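Local coordinates for protein pseudoperoxidase (Leishmania major, PDB 5VIA) that binds heme b, whose iron is held axially by two protein side chains, and belongs to the peroxidase family, although it is named a pseudoperoxidase, at residues Q26-P31 against I97-G102; F42-R47 against S84-A89; G71-L76 against S90-A95; H142-L147 against V153-C158. One frame throughout, in Å; residues are numbered along the deposited sequence.

Interaction 1 of 4, residues Q26-P31 against I97-G102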
# COMPACT_ATOMS: atom_id res chain seq x y z
N GLN A 26 5.82 17.21 6.38
CA GLN A 26 4.39 17.29 6.10
C GLN A 26 3.63 16.27 6.95
O GLN A 26 2.58 16.59 7.54
CB GLN A 26 4.11 17.07 4.60
CG GLN A 26 4.54 18.23 3.71
CD GLN A 26 3.89 19.55 4.11
OE1 GLN A 26 2.70 19.58 4.47
NE2 GLN A 26 4.66 20.63 4.07
N PHE A 27 4.18 15.07 7.04
CA PHE A 27 3.59 14.00 7.85
C PHE A 27 3.58 14.36 9.33
O PHE A 27 2.76 13.85 10.08
CB PHE A 27 4.35 12.69 7.63
CG PHE A 27 4.30 12.19 6.22
CD1 PHE A 27 3.24 12.55 5.38
CD2 PHE A 27 5.31 11.38 5.72
CE1 PHE A 27 3.20 12.10 4.06
CE2 PHE A 27 5.26 10.93 4.41
CZ PHE A 27 4.20 11.28 3.58
N GLU A 28 4.50 15.22 9.75
CA GLU A 28 4.54 15.63 11.14
C GLU A 28 3.30 16.42 11.57
O GLU A 28 2.90 16.37 12.73
CB GLU A 28 5.84 16.39 11.44
CG GLU A 28 7.05 15.45 11.56
CD GLU A 28 8.39 16.15 11.42
OE1 GLU A 28 8.44 17.39 11.43
OE2 GLU A 28 9.40 15.43 11.29
N PHE A 29 2.67 17.11 10.62
CA PHE A 29 1.44 17.85 10.90
C PHE A 29 0.19 17.07 10.48
O PHE A 29 -0.88 17.24 11.07
CB PHE A 29 1.45 19.22 10.22
CG PHE A 29 2.12 20.29 11.03
CD1 PHE A 29 1.57 20.72 12.22
CD2 PHE A 29 3.31 20.86 10.59
CE1 PHE A 29 2.18 21.71 12.98
CE2 PHE A 29 3.93 21.85 11.33
CZ PHE A 29 3.36 22.28 12.54
N ARG A 30 0.34 16.22 9.47
CA ARG A 30 -0.73 15.34 9.01
C ARG A 30 -0.25 13.88 9.08
O ARG A 30 0.05 13.28 8.05
CB ARG A 30 -1.13 15.68 7.57
CG ARG A 30 -1.80 17.04 7.38
CD ARG A 30 -3.24 17.02 7.89
NE ARG A 30 -3.99 15.88 7.34
CZ ARG A 30 -4.92 15.96 6.40
NH1 ARG A 30 -5.26 17.13 5.88
NH2 ARG A 30 -5.53 14.86 5.98
N PRO A 31 -0.18 13.32 10.30
CA PRO A 31 0.36 11.98 10.53
C PRO A 31 -0.41 10.90 9.79
O PRO A 31 0.15 9.85 9.52
CB PRO A 31 0.20 11.78 12.04
CG PRO A 31 0.10 13.13 12.61
CD PRO A 31 -0.59 13.97 11.57
N ILE A 97 6.93 5.21 4.93
CA ILE A 97 7.48 4.08 5.65
C ILE A 97 8.40 4.55 6.78
O ILE A 97 8.30 4.08 7.93
CB ILE A 97 8.28 3.14 4.71
CG1 ILE A 97 7.37 2.58 3.62
CG2 ILE A 97 8.91 2.00 5.50
CD1 ILE A 97 8.13 1.89 2.50
N LYS A 98 9.31 5.47 6.45
CA LYS A 98 10.21 6.06 7.43
C LYS A 98 9.44 6.69 8.58
O LYS A 98 9.78 6.48 9.76
CB LYS A 98 11.07 7.14 6.76
CG LYS A 98 12.10 7.81 7.66
CD LYS A 98 12.89 8.86 6.89
CE LYS A 98 14.12 9.36 7.65
NZ LYS A 98 13.81 10.15 8.86
N TYR A 99 8.42 7.46 8.25
CA TYR A 99 7.65 8.16 9.27
C TYR A 99 6.98 7.15 10.19
O TYR A 99 6.89 7.36 11.40
CB TYR A 99 6.62 9.12 8.65
CG TYR A 99 5.73 9.78 9.70
CD1 TYR A 99 6.16 10.88 10.43
CD2 TYR A 99 4.45 9.28 9.96
CE1 TYR A 99 5.36 11.47 11.38
CE2 TYR A 99 3.64 9.86 10.92
CZ TYR A 99 4.09 10.95 11.62
OH TYR A 99 3.28 11.52 12.58
N LEU A 100 6.54 6.03 9.62
CA LEU A 100 5.84 5.02 10.40
C LEU A 100 6.77 3.92 10.95
O LEU A 100 6.33 2.80 11.21
CB LEU A 100 4.71 4.41 9.57
CG LEU A 100 3.64 5.43 9.17
CD1 LEU A 100 2.65 4.80 8.22
CD2 LEU A 100 2.93 5.99 10.41
N ASN A 101 8.04 4.27 11.15
CA ASN A 101 9.01 3.38 11.78
C ASN A 101 9.17 2.05 11.04
O ASN A 101 9.46 1.03 11.64
CB ASN A 101 8.63 3.12 13.25
CG ASN A 101 9.84 2.87 14.13
OD1 ASN A 101 10.98 3.14 13.73
ND2 ASN A 101 9.61 2.37 15.36
N GLY A 102 8.98 2.09 9.72
CA GLY A 102 9.08 0.88 8.92
C GLY A 102 10.47 0.67 8.35
O GLY A 102 11.35 1.52 8.50
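F27 and Y99 stand closest on the two backbones, CA to CA 7.3 Å, where helix 16-29 and helix 85-99 each approach their C-terminal end. One aromatic side chain does nearly all the bridging. With its CG trans to the backbone N (chi1 175°), Y99 reaches across to the other helix, and the CB of F27 rests over one face of the tyrosine ring, 3.9 Å from its centroid and 15° off the normal, a CH-pi contact. The F27 ring itself runs on past the tyrosine, turning its edge toward the same ring in an offset edge-to-face pair; the centroids lie 6.0 Å apart and the planes meet at 60°. At the far end of the tyrosine, P31 closes in: its CB comes within 3.1 Å of Y99 OH, a tight approach that brings the proline ring up against the phenol end. E28 adds only a loose flank, CG to Y99 CE1 being 4.3 Å. Behind these residues F27 also packs on I72 and S37, while Y99 touches A34. Just beyond Y99 the chain leaves helical geometry, and N101, at positive phi, is the C-prime residue of a Schellman motif, with G102 N hydrogen-bonded to I97 O (2.8 Å) and N101 N to K98 O. An offset edge-to-face pair with a CH-pi contact thus joins two helix ends of the helical peroxidase fold, one closed by a Schellman motif.

Interaction 2 of 4, residues F42-R47 against S84-A89. With HEM (protoporphyrin IX containing Fe), chain B.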
# COMPACT_ATOMS: atom_id res chain seq x y z
N PHE A 42 1.04 1.72 -4.06
CA PHE A 42 0.32 0.57 -4.57
C PHE A 42 -0.75 0.95 -5.59
O PHE A 42 -0.88 0.31 -6.64
CB PHE A 42 -0.30 -0.27 -3.42
CG PHE A 42 -1.26 -1.33 -3.90
CD1 PHE A 42 -0.86 -2.31 -4.81
CD2 PHE A 42 -2.57 -1.36 -3.44
CE1 PHE A 42 -1.75 -3.29 -5.26
CE2 PHE A 42 -3.46 -2.32 -3.88
CZ PHE A 42 -3.05 -3.29 -4.79
N VAL A 43 -1.54 1.98 -5.28
CA VAL A 43 -2.53 2.48 -6.24
C VAL A 43 -1.87 2.73 -7.61
O VAL A 43 -2.37 2.26 -8.65
CB VAL A 43 -3.19 3.79 -5.74
CG1 VAL A 43 -4.19 4.28 -6.74
CG2 VAL A 43 -3.88 3.56 -4.39
N LEU A 44 -0.73 3.43 -7.61
CA LEU A 44 -0.08 3.79 -8.87
C LEU A 44 0.42 2.55 -9.60
O LEU A 44 0.19 2.40 -10.79
CB LEU A 44 1.08 4.76 -8.60
CG LEU A 44 0.61 6.15 -8.14
CD1 LEU A 44 1.80 7.03 -7.78
CD2 LEU A 44 -0.23 6.81 -9.22
N ALA A 45 1.06 1.65 -8.86
CA ALA A 45 1.61 0.44 -9.45
C ALA A 45 0.51 -0.47 -9.97
O ALA A 45 0.66 -1.06 -11.05
CB ALA A 45 2.46 -0.30 -8.44
N ALA A 46 -0.58 -0.59 -9.22
CA ALA A 46 -1.71 -1.40 -9.67
C ALA A 46 -2.29 -0.82 -10.95
O ALA A 46 -2.67 -1.56 -11.87
CB ALA A 46 -2.78 -1.52 -8.58
N ARG A 47 -2.36 0.50 -11.02
CA ARG A 47 -2.88 1.14 -12.22
C ARG A 47 -1.97 0.91 -13.44
O ARG A 47 -2.45 0.62 -14.54
CB ARG A 47 -3.14 2.64 -11.99
CG ARG A 47 -4.34 2.90 -11.09
CD ARG A 47 -4.41 4.35 -10.64
NE ARG A 47 -4.56 5.26 -11.77
CZ ARG A 47 -5.73 5.55 -12.33
NH1 ARG A 47 -6.86 5.00 -11.87
NH2 ARG A 47 -5.78 6.39 -13.36
N SER A 84 10.54 14.46 -11.91
CA SER A 84 9.27 13.94 -12.40
C SER A 84 8.36 13.72 -11.20
O SER A 84 8.82 13.45 -10.08
CB SER A 84 9.47 12.64 -13.17
OG SER A 84 9.64 11.54 -12.30
N THR A 85 7.06 13.86 -11.43
CA THR A 85 6.06 13.66 -10.38
C THR A 85 6.02 12.21 -9.90
O THR A 85 5.77 11.93 -8.73
CB THR A 85 4.67 14.14 -10.86
OG1 THR A 85 4.67 15.57 -10.92
CG2 THR A 85 3.58 13.71 -9.91
N GLU A 86 6.29 11.27 -10.81
CA GLU A 86 6.37 9.87 -10.44
C GLU A 86 7.52 9.58 -9.48
O GLU A 86 7.34 8.85 -8.50
CB GLU A 86 6.47 8.98 -11.69
CG GLU A 86 5.24 8.99 -12.60
CD GLU A 86 4.03 8.28 -12.01
OE1 GLU A 86 4.13 7.62 -10.96
OE2 GLU A 86 2.95 8.38 -12.62
N ASP A 87 8.70 10.15 -9.75
CA ASP A 87 9.83 10.01 -8.84
C ASP A 87 9.49 10.57 -7.45
O ASP A 87 9.72 9.92 -6.42
CB ASP A 87 11.07 10.72 -9.39
CG ASP A 87 11.85 9.86 -10.38
OD1 ASP A 87 11.52 8.66 -10.50
OD2 ASP A 87 12.79 10.37 -11.01
N VAL A 88 8.92 11.77 -7.44
CA VAL A 88 8.51 12.41 -6.19
C VAL A 88 7.51 11.53 -5.43
O VAL A 88 7.62 11.37 -4.22
CB VAL A 88 7.87 13.78 -6.44
CG1 VAL A 88 7.18 14.28 -5.18
CG2 VAL A 88 8.93 14.79 -6.89
N ALA A 89 6.56 10.95 -6.15
CA ALA A 89 5.53 10.13 -5.51
C ALA A 89 6.14 8.90 -4.84
O ALA A 89 5.74 8.53 -3.73
CB ALA A 89 4.45 9.74 -6.52
CHA HEM B . -5.76 0.30 3.23
CHB HEM B . -7.48 -3.80 1.24
CHC HEM B . -3.21 -4.31 -1.00
CHD HEM B . -1.29 -0.64 1.57
C1A HEM B . -6.59 -0.71 2.82
C2A HEM B . -8.01 -0.76 3.08
C3A HEM B . -8.49 -1.88 2.54
C4A HEM B . -7.39 -2.59 1.91
CMA HEM B . -9.96 -2.34 2.57
CAA HEM B . -8.82 0.33 3.82
CBA HEM B . -8.96 1.45 2.77
CGA HEM B . -9.73 2.65 3.29
O1A HEM B . -10.92 2.49 3.64
O2A HEM B . -9.15 3.77 3.32
C1B HEM B . -6.49 -4.31 0.43
C2B HEM B . -6.55 -5.51 -0.38
C3B HEM B . -5.39 -5.66 -1.02
C4B HEM B . -4.51 -4.56 -0.61
CMB HEM B . -7.78 -6.42 -0.49
CAB HEM B . -5.09 -6.83 -1.99
CBB HEM B . -4.22 -6.72 -2.99
C1C HEM B . -2.31 -3.38 -0.51
C2C HEM B . -0.90 -3.25 -0.88
C3C HEM B . -0.37 -2.22 -0.16
C4C HEM B . -1.44 -1.69 0.68
CMC HEM B . -0.19 -4.15 -1.93
CAC HEM B . 1.03 -1.58 -0.12
CBC HEM B . 2.01 -1.89 -0.98
C1D HEM B . -2.30 -0.05 2.27
C2D HEM B . -2.14 1.07 3.19
C3D HEM B . -3.54 1.36 3.71
C4D HEM B . -4.40 0.40 3.06
CMD HEM B . -0.83 1.80 3.55
CAD HEM B . -3.95 2.48 4.71
CBD HEM B . -4.22 3.71 3.83
CGD HEM B . -4.67 4.89 4.66
O1D HEM B . -5.12 5.91 4.05
O2D HEM B . -4.58 4.81 5.91
NA HEM B . -6.24 -1.85 2.10
NB HEM B . -5.24 -3.76 0.27
NC HEM B . -2.60 -2.41 0.45
ND HEM B . -3.64 -0.42 2.23
FE HEM B . -4.48 -2.09 1.23
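L44 meets helix 85-99 through a single methyl group. Its CD1 lies 4.0 Å from A89 CB and equally 4.0 Å from E86 OE1, so the same carbon touches an apolar and a polar neighbour. The E86 chain is folded at chi2 (-71°), which carries the carboxylate back toward the leucine although the residue's CB does not aim there. One shell out, the start of the E86 helix is firmly tied. S84 is its N-cap: the hydroxyl OG accepts from D87 N at 3.1 Å, with a nearly straight angle of 162°. D117 takes the backbone N-H groups of T85 and E86 on its carboxylate, and D87 pairs with R115 in a salt bridge. On the partner helix, F42 leaves the backbone in a quite different direction from L44 and lays one ring face against the heme, its CD1 3.5 Å from the heme methyl CMC; M277 packs on the same phenylalanine. Helix 33-49 is thus a layer between heme and helix 85-99. The L44 contact itself is van der Waals in nature, with neither charge nor hydrogen bond joining the two segments: it rests on shape and dispersion, and the carboxylate oxygen merely lies beside the methyl.

Interaction 3 of 4, residues G71-L76 against S90-A95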
# COMPACT_ATOMS: atom_id res chain seq x y z
N GLY A 71 -2.37 16.74 -2.38
CA GLY A 71 -1.93 18.00 -1.79
C GLY A 71 -0.44 18.00 -1.46
O GLY A 71 0.28 18.92 -1.84
N ILE A 72 0.03 16.97 -0.76
CA ILE A 72 1.45 16.86 -0.43
C ILE A 72 2.33 16.68 -1.67
O ILE A 72 3.40 17.29 -1.79
CB ILE A 72 1.70 15.72 0.60
CG1 ILE A 72 1.03 16.06 1.94
CG2 ILE A 72 3.20 15.46 0.80
CD1 ILE A 72 1.41 15.12 3.09
N MET A 73 1.87 15.86 -2.61
CA MET A 73 2.59 15.63 -3.86
C MET A 73 2.78 16.92 -4.63
O MET A 73 3.84 17.14 -5.22
CB MET A 73 1.83 14.64 -4.74
CG MET A 73 1.56 13.30 -4.10
SD MET A 73 3.06 12.35 -3.84
CE MET A 73 2.37 10.72 -3.54
N ASN A 74 1.75 17.76 -4.65
CA ASN A 74 1.83 19.06 -5.29
C ASN A 74 2.84 19.96 -4.59
O ASN A 74 3.55 20.74 -5.23
CB ASN A 74 0.46 19.75 -5.35
CG ASN A 74 -0.54 19.01 -6.25
OD1 ASN A 74 -0.15 18.26 -7.15
ND2 ASN A 74 -1.83 19.22 -5.99
N TYR A 75 2.90 19.87 -3.26
CA TYR A 75 3.87 20.65 -2.50
C TYR A 75 5.28 20.19 -2.83
O TYR A 75 6.16 21.02 -3.08
CB TYR A 75 3.64 20.54 -0.99
CG TYR A 75 4.72 21.25 -0.20
CD1 TYR A 75 4.66 22.62 -0.01
CD2 TYR A 75 5.79 20.56 0.34
CE1 TYR A 75 5.64 23.28 0.70
CE2 TYR A 75 6.78 21.22 1.06
CZ TYR A 75 6.69 22.58 1.23
OH TYR A 75 7.67 23.25 1.93
N LEU A 76 5.50 18.88 -2.81
CA LEU A 76 6.82 18.33 -3.11
C LEU A 76 7.28 18.68 -4.53
O LEU A 76 8.43 19.08 -4.73
CB LEU A 76 6.84 16.82 -2.88
CG LEU A 76 6.76 16.34 -1.43
CD1 LEU A 76 6.69 14.83 -1.36
CD2 LEU A 76 7.94 16.85 -0.62
N SER A 90 7.10 8.26 -5.50
CA SER A 90 7.75 7.09 -4.92
C SER A 90 8.56 7.45 -3.66
O SER A 90 8.62 6.66 -2.70
CB SER A 90 8.63 6.37 -5.96
OG SER A 90 9.72 7.19 -6.33
N LEU A 91 9.16 8.64 -3.65
CA LEU A 91 9.94 9.10 -2.49
C LEU A 91 9.04 9.47 -1.30
O LEU A 91 9.44 9.33 -0.13
CB LEU A 91 10.83 10.28 -2.87
CG LEU A 91 12.04 9.94 -3.75
CD1 LEU A 91 12.75 11.18 -4.20
CD2 LEU A 91 12.99 9.03 -3.02
N ALA A 92 7.85 9.97 -1.61
CA ALA A 92 6.85 10.27 -0.58
C ALA A 92 6.34 8.99 0.08
O ALA A 92 6.10 8.97 1.27
CB ALA A 92 5.70 11.07 -1.17
N ALA A 93 6.17 7.92 -0.70
CA ALA A 93 5.76 6.64 -0.14
C ALA A 93 6.87 6.13 0.77
O ALA A 93 6.60 5.66 1.88
CB ALA A 93 5.47 5.62 -1.26
N ILE A 94 8.11 6.22 0.29
CA ILE A 94 9.26 5.80 1.08
C ILE A 94 9.35 6.62 2.36
O ILE A 94 9.67 6.10 3.43
CB ILE A 94 10.57 5.92 0.24
CG1 ILE A 94 10.60 4.85 -0.87
CG2 ILE A 94 11.82 5.76 1.10
CD1 ILE A 94 11.71 5.07 -1.89
N ALA A 95 9.03 7.91 2.27
CA ALA A 95 9.00 8.76 3.46
C ALA A 95 7.89 8.34 4.42
O ALA A 95 8.03 8.48 5.65
CB ALA A 95 8.86 10.21 3.07
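M73 and A92 mark the nearest approach of two helical segments, 7.6 Å between CA atoms, and a side chain as small as that of an alanine suits so close a passage. A92 directs its CB at helix 67-79, where it is received by two side chains one turn apart, M73 and L76. L76 meets it with a branch methyl, CD1 to A92 CB 3.9 Å. M73 comes from another side: its CB does not aim at the partner helix, but the chain folds at chi2 (-68°) and swings the thioether round, so that SD stands 4.0 Å and CE 4.1 Å from A92 CB. The directions from the alanine methyl to SD and to CD1 are almost perpendicular, and the methyl is therefore held against both rather than squeezed from opposite sides. All three residues are buried and the interaction is wholly apolar, a simple case of a small residue docking against two longer ones at positions i and i+3. The same two side chains reach further along helix 85-99, M73 touching A89 and L76 touching V88. Other helices enclose the joint: from helix 16-29, S22 touches L76 while Q26 lies on I72; from helix 33-49, T40 packs on M73 and A41 on A93. Farther round helix 85-99, S90 OG is hydrogen-bonded to W111 NE1, tying that helix to the loop that carries the indole.

Interaction 4 of 4, residues H142-L147 against V153-C158. With HEM (protoporphyrin IX containing Fe), chain B.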
# COMPACT_ATOMS: atom_id res chain seq x y z
N HIS A 142 1.50 -10.40 -7.74
CA HIS A 142 2.60 -10.95 -8.53
C HIS A 142 2.89 -10.01 -9.69
O HIS A 142 4.04 -9.87 -10.13
CB HIS A 142 2.25 -12.34 -9.07
CG HIS A 142 2.41 -13.45 -8.06
ND1 HIS A 142 3.63 -13.81 -7.54
CD2 HIS A 142 1.50 -14.31 -7.53
CE1 HIS A 142 3.47 -14.83 -6.71
NE2 HIS A 142 2.19 -15.16 -6.69
N ALA A 143 1.85 -9.33 -10.18
CA ALA A 143 1.96 -8.49 -11.36
C ALA A 143 2.63 -7.13 -11.10
O ALA A 143 2.86 -6.37 -12.04
CB ALA A 143 0.59 -8.31 -12.01
N LEU A 144 2.96 -6.83 -9.85
CA LEU A 144 3.62 -5.58 -9.48
C LEU A 144 5.13 -5.70 -9.61
O LEU A 144 5.86 -5.42 -8.66
CB LEU A 144 3.25 -5.21 -8.03
CG LEU A 144 1.75 -5.14 -7.70
CD1 LEU A 144 1.52 -4.72 -6.26
CD2 LEU A 144 1.04 -4.18 -8.62
N GLY A 145 5.60 -6.13 -10.79
CA GLY A 145 7.03 -6.23 -11.06
C GLY A 145 7.55 -7.66 -11.15
O GLY A 145 8.75 -7.87 -11.28
N GLY A 146 6.65 -8.63 -11.09
CA GLY A 146 7.06 -10.03 -11.04
C GLY A 146 7.57 -10.40 -9.67
O GLY A 146 8.74 -10.77 -9.51
N LEU A 147 6.69 -10.29 -8.67
CA LEU A 147 7.03 -10.62 -7.29
C LEU A 147 6.98 -12.13 -7.05
O LEU A 147 6.15 -12.83 -7.65
CB LEU A 147 6.04 -9.94 -6.33
CG LEU A 147 5.82 -8.43 -6.41
CD1 LEU A 147 5.04 -7.97 -5.19
CD2 LEU A 147 7.13 -7.74 -6.45
N VAL A 153 3.51 -11.60 -0.02
CA VAL A 153 3.06 -11.71 1.37
C VAL A 153 3.71 -10.63 2.22
O VAL A 153 3.06 -10.04 3.10
CB VAL A 153 3.37 -13.11 1.92
CG1 VAL A 153 3.11 -13.19 3.43
CG2 VAL A 153 2.56 -14.16 1.16
N ALA A 154 4.98 -10.35 1.95
CA ALA A 154 5.71 -9.33 2.68
C ALA A 154 5.10 -7.94 2.51
O ALA A 154 5.14 -7.10 3.43
CB ALA A 154 7.18 -9.32 2.24
N LEU A 155 4.53 -7.70 1.34
CA LEU A 155 4.01 -6.38 1.01
C LEU A 155 2.76 -6.08 1.83
O LEU A 155 2.45 -4.92 2.10
CB LEU A 155 3.69 -6.32 -0.48
CG LEU A 155 3.79 -5.03 -1.28
CD1 LEU A 155 4.96 -4.10 -0.86
CD2 LEU A 155 3.90 -5.43 -2.75
N LEU A 156 2.03 -7.13 2.21
CA LEU A 156 0.76 -6.92 2.91
C LEU A 156 0.90 -6.39 4.34
O LEU A 156 -0.09 -5.95 4.94
CB LEU A 156 -0.13 -8.16 2.82
CG LEU A 156 -0.76 -8.37 1.43
CD1 LEU A 156 -1.48 -9.68 1.35
CD2 LEU A 156 -1.73 -7.24 1.09
N ALA A 157 2.12 -6.39 4.87
CA ALA A 157 2.35 -5.79 6.19
C ALA A 157 2.15 -4.28 6.19
O ALA A 157 2.17 -3.66 7.26
CB ALA A 157 3.72 -6.12 6.71
N CYS A 158 1.96 -3.68 5.01
CA CYS A 158 1.54 -2.28 4.97
C CYS A 158 0.18 -2.13 5.64
O CYS A 158 -0.19 -1.03 6.03
CB CYS A 158 1.46 -1.74 3.54
SG CYS A 158 3.09 -1.53 2.75
CHA HEM B . -5.76 0.30 3.23
CHB HEM B . -7.48 -3.80 1.24
CHC HEM B . -3.21 -4.31 -1.00
CHD HEM B . -1.29 -0.64 1.57
C1A HEM B . -6.59 -0.71 2.82
C2A HEM B . -8.01 -0.76 3.08
C3A HEM B . -8.49 -1.88 2.54
C4A HEM B . -7.39 -2.59 1.91
CMA HEM B . -9.96 -2.34 2.57
CAA HEM B . -8.82 0.33 3.82
CBA HEM B . -8.96 1.45 2.77
CGA HEM B . -9.73 2.65 3.29
O1A HEM B . -10.92 2.49 3.64
O2A HEM B . -9.15 3.77 3.32
C1B HEM B . -6.49 -4.31 0.43
C2B HEM B . -6.55 -5.51 -0.38
C3B HEM B . -5.39 -5.66 -1.02
C4B HEM B . -4.51 -4.56 -0.61
CMB HEM B . -7.78 -6.42 -0.49
CAB HEM B . -5.09 -6.83 -1.99
CBB HEM B . -4.22 -6.72 -2.99
C1C HEM B . -2.31 -3.38 -0.51
C2C HEM B . -0.90 -3.25 -0.88
C3C HEM B . -0.37 -2.22 -0.16
C4C HEM B . -1.44 -1.69 0.68
CMC HEM B . -0.19 -4.15 -1.93
CAC HEM B . 1.03 -1.58 -0.12
CBC HEM B . 2.01 -1.89 -0.98
C1D HEM B . -2.30 -0.05 2.27
C2D HEM B . -2.14 1.07 3.19
C3D HEM B . -3.54 1.36 3.71
C4D HEM B . -4.40 0.40 3.06
CMD HEM B . -0.83 1.80 3.55
CAD HEM B . -3.95 2.48 4.71
CBD HEM B . -4.22 3.71 3.83
CGD HEM B . -4.67 4.89 4.66
O1D HEM B . -5.12 5.91 4.05
O2D HEM B . -4.58 4.81 5.91
NA HEM B . -6.24 -1.85 2.10
NB HEM B . -5.24 -3.76 0.27
NC HEM B . -2.60 -2.41 0.45
ND HEM B . -3.64 -0.42 2.23
FE HEM B . -4.48 -2.09 1.23
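L155, midway along V153-C158, is the residue that touches both leucines of the preceding loop, L144 and L147. Before it, V153 and A154 hold the helix to its surroundings, their carbonyl oxygens accepting from Y188 OH and W266 NE1. L155 then sets CD2 3.7 Å from L147 CD1, the two side chains running nearly perpendicular, and 4.3 Å from L144 CD1. The loop closes on itself, which probably steadies its leucines: H142 ND1 donates to L147 O over 2.7 Å, the acceptor in the imidazole plane although the donor sits 36° out of the carbonyl plane, while L144 centres an inverse gamma turn and G145 and G146 follow at positive phi. The other flank of L155 belongs to the heme, CG standing 3.6 Å from the vinyl carbon CBC. L156 comes next, its CD2 3.9 Å from the meso carbon CHC. After A157, C158 brings SG within 3.5 Å of the vinyl carbon CAC, and its main chain leads directly to H159, an axial ligand of the iron. These side chains along the vinyl-bearing edge, on a short helical run ahead of an axial histidine, are consistent with the proximal side of a peroxidase heme pocket.

Interactions 1, 2 and 3 share helix 85-99, which meets helix 33-49 near its start, helix 67-79 along its middle and helix 16-29 at its end. Interaction 3 lies about 10 Å from interaction 2 and 11 Å from interaction 1, centre to centre, and touches both. Along the chain interactions 2 and 3 interleave inside the loop closed by interaction 1, whereas interaction 4 comes later, its centre about 21 Å from that of interaction 3. It still reaches interaction 2, F42 CD1 lying 3.7 Å from L144 CD1. The heme joins them too: F42 and L156 sit on opposite faces of the porphyrin, so one helical cluster backs one face while the helix ahead of the axial histidine lines the other.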